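PDB 4J32: putative periplasmic protein from Salmonella enterica subsp. enterica serovar Typhimurium, which probably protects the bacterium as Tai4, a periplasmic immunity protein that binds and inhibits Tae4, a papain-like peptidoglycan hydrolase of type VI secretion. Local coordinates for residues 60-64 / 84-90; 22-27 / 78-82. One frame throughout, in Å; residues are numbered along the deposited sequence.

Interaction 1. Residues 60-64 / 84-90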
loop_
_atom_site.group_PDB
_atom_site.type_symbol
_atom_site.label_atom_id
_atom_site.label_comp_id
_atom_site.label_asym_id
_atom_site.label_seq_id
_atom_site.Cartn_x
_atom_site.Cartn_y
_atom_site.Cartn_z
ATOM N N ILE B 60 12.745 0.834 11.341
ATOM C CA ILE B 60 12.728 2.035 10.485
ATOM C C ILE B 60 11.297 2.388 10.097
ATOM O O ILE B 60 10.922 3.563 10.126
ATOM C CB ILE B 60 13.643 1.894 9.235
ATOM C CG1 ILE B 60 15.059 1.496 9.675
ATOM C CG2 ILE B 60 13.646 3.200 8.400
ATOM C CD1 ILE B 60 15.992 1.070 8.494
ATOM N N ALA B 61 10.502 1.363 9.773
ATOM C CA ALA B 61 9.103 1.567 9.399
ATOM C C ALA B 61 8.370 2.319 10.504
ATOM O O ALA B 61 7.543 3.193 10.208
ATOM C CB ALA B 61 8.409 0.237 9.109
ATOM N N LYS B 62 8.683 1.987 11.759
ATOM C CA LYS B 62 7.988 2.611 12.881
ATOM C C LYS B 62 8.303 4.107 13.010
ATOM O O LYS B 62 7.511 4.856 13.595
ATOM C CB LYS B 62 8.225 1.829 14.184
ATOM C CG LYS B 62 7.499 0.466 14.221
ATOM C CD LYS B 62 7.919 -0.363 15.426
ATOM C CE LYS B 62 7.179 -1.699 15.570
ATOM N NZ LYS B 62 5.919 -1.793 14.782
ATOM N N LYS B 63 9.420 4.559 12.429
ATOM C CA LYS B 63 9.769 5.988 12.429
ATOM C C LYS B 63 8.813 6.753 11.495
ATOM O O LYS B 63 8.662 7.967 11.624
ATOM C CB LYS B 63 11.207 6.217 11.960
ATOM C CG LYS B 63 12.279 5.658 12.908
ATOM C CD LYS B 63 13.654 5.705 12.258
ATOM C CE LYS B 63 14.685 5.054 13.180
ATOM N NZ LYS B 63 16.036 5.612 12.914
ATOM N N TYR B 64 8.196 6.035 10.558
ATOM C CA TYR B 64 7.262 6.626 9.585
ATOM C C TYR B 64 5.824 6.362 10.005
ATOM O O TYR B 64 4.978 7.229 9.849
ATOM C CB TYR B 64 7.505 6.065 8.160
ATOM C CG TYR B 64 8.759 6.663 7.556
ATOM C CD1 TYR B 64 8.685 7.811 6.751
ATOM C CD2 TYR B 64 10.030 6.107 7.833
ATOM C CE1 TYR B 64 9.853 8.410 6.235
ATOM C CE2 TYR B 64 11.199 6.685 7.311
ATOM C CZ TYR B 64 11.101 7.835 6.512
ATOM O OH TYR B 64 12.244 8.432 6.007
ATOM N N ASP B 84 6.658 7.385 1.697
ATOM C CA ASP B 84 7.854 8.118 2.123
ATOM C C ASP B 84 8.881 7.123 2.692
ATOM O O ASP B 84 10.099 7.245 2.450
ATOM C CB ASP B 84 7.498 9.185 3.169
ATOM C CG ASP B 84 6.803 10.412 2.557
ATOM O OD1 ASP B 84 6.765 10.544 1.298
ATOM O OD2 ASP B 84 6.350 11.277 3.347
ATOM N N PHE B 85 8.394 6.184 3.488
ATOM C CA PHE B 85 9.279 5.178 4.115
ATOM C C PHE B 85 10.111 4.430 3.075
ATOM O O PHE B 85 11.312 4.250 3.264
ATOM C CB PHE B 85 8.437 4.183 4.918
ATOM C CG PHE B 85 9.187 2.927 5.356
ATOM C CD1 PHE B 85 10.415 3.015 6.019
ATOM C CD2 PHE B 85 8.618 1.657 5.144
ATOM C CE1 PHE B 85 11.105 1.833 6.444
ATOM C CE2 PHE B 85 9.285 0.479 5.580
ATOM C CZ PHE B 85 10.522 0.577 6.215
ATOM N N ILE B 86 9.492 4.003 1.970
ATOM C CA ILE B 86 10.233 3.147 1.038
ATOM C C ILE B 86 11.309 3.907 0.258
ATOM O O ILE B 86 12.161 3.280 -0.394
ATOM C CB ILE B 86 9.322 2.277 0.142
ATOM C CG1 ILE B 86 8.393 3.143 -0.728
ATOM C CG2 ILE B 86 8.535 1.308 1.014
ATOM C CD1 ILE B 86 7.780 2.397 -1.928
ATOM N N HIS B 87 11.309 5.240 0.381
ATOM C CA HIS B 87 12.381 6.092 -0.171
ATOM C C HIS B 87 13.481 6.422 0.845
ATOM O O HIS B 87 14.447 7.148 0.535
ATOM C CB HIS B 87 11.789 7.388 -0.732
ATOM C CG HIS B 87 10.905 7.165 -1.927
ATOM N ND1 HIS B 87 9.573 6.846 -1.810
ATOM C CD2 HIS B 87 11.167 7.217 -3.256
ATOM C CE1 HIS B 87 9.050 6.695 -3.017
ATOM N NE2 HIS B 87 9.996 6.918 -3.913
ATOM N N ASP B 88 13.333 5.905 2.058
ATOM C CA ASP B 88 14.254 6.245 3.158
ATOM C C ASP B 88 15.679 5.756 2.876
ATOM O O ASP B 88 15.881 4.609 2.488
ATOM C CB ASP B 88 13.701 5.691 4.481
ATOM C CG ASP B 88 14.587 5.993 5.658
ATOM O OD1 ASP B 88 15.484 5.174 5.896
ATOM O OD2 ASP B 88 14.397 7.029 6.343
ATOM N N ARG B 89 16.648 6.653 3.049
ATOM C CA ARG B 89 18.048 6.350 2.768
ATOM C C ARG B 89 18.590 5.254 3.700
ATOM O O ARG B 89 19.304 4.362 3.247
ATOM C CB ARG B 89 18.901 7.615 2.872
ATOM C CG ARG B 89 20.326 7.426 2.379
ATOM C CD ARG B 89 21.214 8.666 2.614
ATOM N NE ARG B 89 21.857 8.655 3.934
ATOM C CZ ARG B 89 22.794 7.783 4.327
ATOM N NH1 ARG B 89 23.225 6.815 3.518
ATOM N NH2 ARG B 89 23.293 7.868 5.553
ATOM N N GLU B 90 18.242 5.316 4.990
ATOM C CA GLU B 90 18.679 4.322 5.981
ATOM C C GLU B 90 18.217 2.906 5.601
ATOM O O GLU B 90 18.970 1.932 5.719
ATOM C CB GLU B 90 18.174 4.717 7.386
ATOM C CG GLU B 90 18.510 3.724 8.503
ATOM C CD GLU B 90 17.930 4.085 9.879
ATOM O OE1 GLU B 90 17.119 5.038 10.004
ATOM O OE2 GLU B 90 18.301 3.396 10.848
HETATM O O HOH W 1 12.208 8.807 3.105
#
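Y64, late in helix 51-65, lies across the backbone of F85 and reaches D88 with its hydroxyl. At the root, CB and CG of Y64 rest on F85 CB, CG at 3.6 Å. With CG anti to the carbonyl carbon (chi1 -75°) and the ring turned nearly perpendicular to the CA-CB-CG plane, one face settles over F85 CA, which sits 3.6 Å from the Y64 ring centroid in a CH-pi contact. CD2 meets F85 CD1 at 3.6 Å, the two rings lying obliquely at 44°, while CE1 comes near D84 CB. At the tip, Y64 OH donates to D88 OD2 over 2.6 Å, using the anti lone pair of a carboxylate that stands at 81° to the ring. Water 1 gives one proton to Y64 OH and another to the carbonyl O of D84 at 2.7 Å. Tyrosine suits this place because its flat ring fills the apolar stretch while its hydroxyl donates to D88 and accepts from the water.

Deeper in, F85 presents one face to A61, whose CA is 3.7 Å from the F85 ring centroid; the small alanine allows this close approach. I60 CG2 abuts the edge of the same ring, 3.5 Å from F85 CE1. Toward solvent, K63 NZ forms a salt bridge with E90 OE1 at 3.2 Å, on its syn lone pair, and I60 CD1 packs on E90 CG.

D88 divides its carboxylate: OD1 accepts from L91 N as N-cap of helix 89-96, while OD2 holds helix 51-65 to the turn between helix 78-86 and helix 89-96 in this all-helical fold.

Interaction 2. Residues 22-27 / 78-82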
loop_
_atom_site.group_PDB
_atom_site.type_symbol
_atom_site.label_atom_id
_atom_site.label_comp_id
_atom_site.label_asym_id
_atom_site.label_seq_id
_atom_site.Cartn_x
_atom_site.Cartn_y
_atom_site.Cartn_z
ATOM N N CYS B 22 4.954 -2.080 6.163
ATOM C CA CYS B 22 4.560 -0.737 6.597
ATOM C C CYS B 22 3.046 -0.535 6.425
ATOM O O CYS B 22 2.372 0.033 7.304
ATOM C CB CYS B 22 5.335 0.304 5.808
ATOM S SG CYS B 22 4.943 2.000 6.286
ATOM N N LEU B 23 2.513 -1.027 5.311
ATOM C CA LEU B 23 1.060 -0.917 5.069
ATOM C C LEU B 23 0.277 -1.698 6.141
ATOM O O LEU B 23 -0.759 -1.228 6.638
ATOM C CB LEU B 23 0.732 -1.383 3.645
ATOM C CG LEU B 23 1.294 -0.536 2.497
ATOM C CD1 LEU B 23 1.079 -1.245 1.120
ATOM C CD2 LEU B 23 0.658 0.897 2.506
ATOM N N ALA B 24 0.803 -2.862 6.539
ATOM C CA ALA B 24 0.228 -3.638 7.639
ATOM C C ALA B 24 0.247 -2.880 8.962
ATOM O O ALA B 24 -0.601 -3.110 9.821
ATOM C CB ALA B 24 0.971 -4.968 7.810
ATOM N N LEU B 25 1.249 -2.018 9.151
ATOM C CA LEU B 25 1.291 -1.192 10.354
ATOM C C LEU B 25 0.300 -0.028 10.371
ATOM O O LEU B 25 -0.297 0.259 11.415
ATOM C CB LEU B 25 2.698 -0.613 10.580
ATOM C CG LEU B 25 3.855 -1.589 10.814
ATOM C CD1 LEU B 25 5.172 -0.806 10.986
ATOM C CD2 LEU B 25 3.579 -2.478 12.014
ATOM N N VAL B 26 0.171 0.679 9.259
ATOM C CA VAL B 26 -0.538 1.964 9.266
ATOM C C VAL B 26 -2.064 1.875 9.154
ATOM O O VAL B 26 -2.765 2.763 9.619
ATOM C CB VAL B 26 0.013 2.986 8.221
ATOM C CG1 VAL B 26 1.538 3.268 8.464
ATOM C CG2 VAL B 26 -0.230 2.517 6.791
ATOM N N TYR B 27 -2.562 0.813 8.541
ATOM C CA TYR B 27 -3.996 0.697 8.276
ATOM C C TYR B 27 -4.700 0.024 9.452
ATOM O O TYR B 27 -4.129 -0.878 10.062
ATOM C CB TYR B 27 -4.202 -0.140 7.017
ATOM C CG TYR B 27 -3.775 0.514 5.709
ATOM C CD1 TYR B 27 -4.012 1.881 5.447
ATOM C CD2 TYR B 27 -3.176 -0.255 4.723
ATOM C CE1 TYR B 27 -3.640 2.447 4.213
ATOM C CE2 TYR B 27 -2.819 0.283 3.490
ATOM C CZ TYR B 27 -3.034 1.634 3.243
ATOM O OH TYR B 27 -2.660 2.098 1.998
ATOM N N ASN B 78 -2.112 7.851 5.814
ATOM C CA ASN B 78 -1.383 6.670 6.262
ATOM C C ASN B 78 -0.592 6.052 5.107
ATOM O O ASN B 78 0.564 5.686 5.280
ATOM C CB ASN B 78 -2.354 5.650 6.874
ATOM C CG ASN B 78 -2.870 6.103 8.214
ATOM O OD1 ASN B 78 -2.100 6.620 9.022
ATOM N ND2 ASN B 78 -4.165 5.931 8.460
ATOM N N THR B 79 -1.220 5.993 3.934
ATOM C CA THR B 79 -0.592 5.376 2.751
ATOM C C THR B 79 0.706 6.142 2.461
ATOM O O THR B 79 1.729 5.555 2.124
ATOM C CB THR B 79 -1.517 5.468 1.521
ATOM O OG1 THR B 79 -2.800 4.891 1.810
ATOM C CG2 THR B 79 -0.909 4.717 0.282
ATOM N N MET B 80 0.640 7.467 2.593
ATOM C CA MET B 80 1.785 8.343 2.324
ATOM C C MET B 80 2.988 8.085 3.233
ATOM O O MET B 80 4.162 8.264 2.819
ATOM C CB MET B 80 1.354 9.802 2.472
ATOM C CG MET B 80 2.382 10.762 1.963
ATOM S SD MET B 80 1.803 12.481 2.035
ATOM C CE MET B 80 0.784 12.532 0.553
ATOM N N LYS B 81 2.718 7.735 4.491
ATOM C CA LYS B 81 3.803 7.425 5.437
ATOM C C LYS B 81 4.659 6.276 4.865
ATOM O O LYS B 81 5.900 6.326 4.922
ATOM C CB LYS B 81 3.227 7.066 6.819
ATOM C CG LYS B 81 2.414 8.209 7.431
ATOM C CD LYS B 81 1.617 7.781 8.653
ATOM C CE LYS B 81 0.601 8.880 8.993
ATOM N NZ LYS B 81 -0.202 8.484 10.212
ATOM N N CYS B 82 3.993 5.276 4.280
ATOM C CA CYS B 82 4.704 4.099 3.762
ATOM C C CYS B 82 5.399 4.392 2.438
ATOM O O CYS B 82 6.472 3.842 2.152
ATOM C CB CYS B 82 3.752 2.920 3.638
ATOM S SG CYS B 82 3.169 2.403 5.233
#
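C22 and C82 join helix 10-26 covalently to the middle of helix 78-86, two nearly antiparallel segments whose axes lie 9.1 Å apart at 150°. In this disulfide the SG of C22 and the SG of C82 are 2.1 Å apart, and chi3 of -85° gives it a left-handed twist with little torsional strain. C22 carries SG anti to its own backbone N (chi1 -179°), which directs the sulfur across the interface, whereas C82 holds its sulfur beside the backbone N.

Apolar packing flanks the bridge. One helical turn along, V26 sets CG1 against the sulfur, 3.7 Å from C82 SG, and CG2 over the backbone of the facing helix, 3.6 Å from N78 O. A branched valine is compact enough to fit where these backbones come close. L23 approaches from beside it, with CD2 at 3.9 Å from C82 CB.

Hydrogen bonds complete the contact. Y27, just past the end of its helix, extends its phenol so that OH donates to T79 OG1 over 2.8 Å, the threonine oxygen lying at the ring edge, near its plane. T79 OG1 is also bonded to D35 OD2 of the second subunit, so a buried hydroxyl has two partners and the tyrosine is linked to the second subunit through it. Within helix 78-86, K81 NZ donates to N78 OD1 at 2.9 Å, and it also reaches L67 O beyond helix 51-65, which steadies the amide of N78 while its CB packs against V26.

A disulfide beside such packing is consistent with a protein that folds in the oxidising periplasm, where the cross-link can fix two sequence-distant helices.

Helix 78-86 is common to both interactions: its first turns face helix 10-26 in interaction 2, and its last turn, with the following corner, faces helix 51-65 in interaction 1. They meet where the F85 ring packs on C22, which joins the F85 and Y64 rings to the disulfide. Interaction 2 is largely buried and relies on a covalent bond, small apolar groups and a hydroxyl pair. Interaction 1 grades from a buried core around F85, through the water-bound pairing of D88 and Y64, to a rim with a lysine-glutamate salt bridge. Both also border the second subunit, so the same helix serves the monomer core and the assembly.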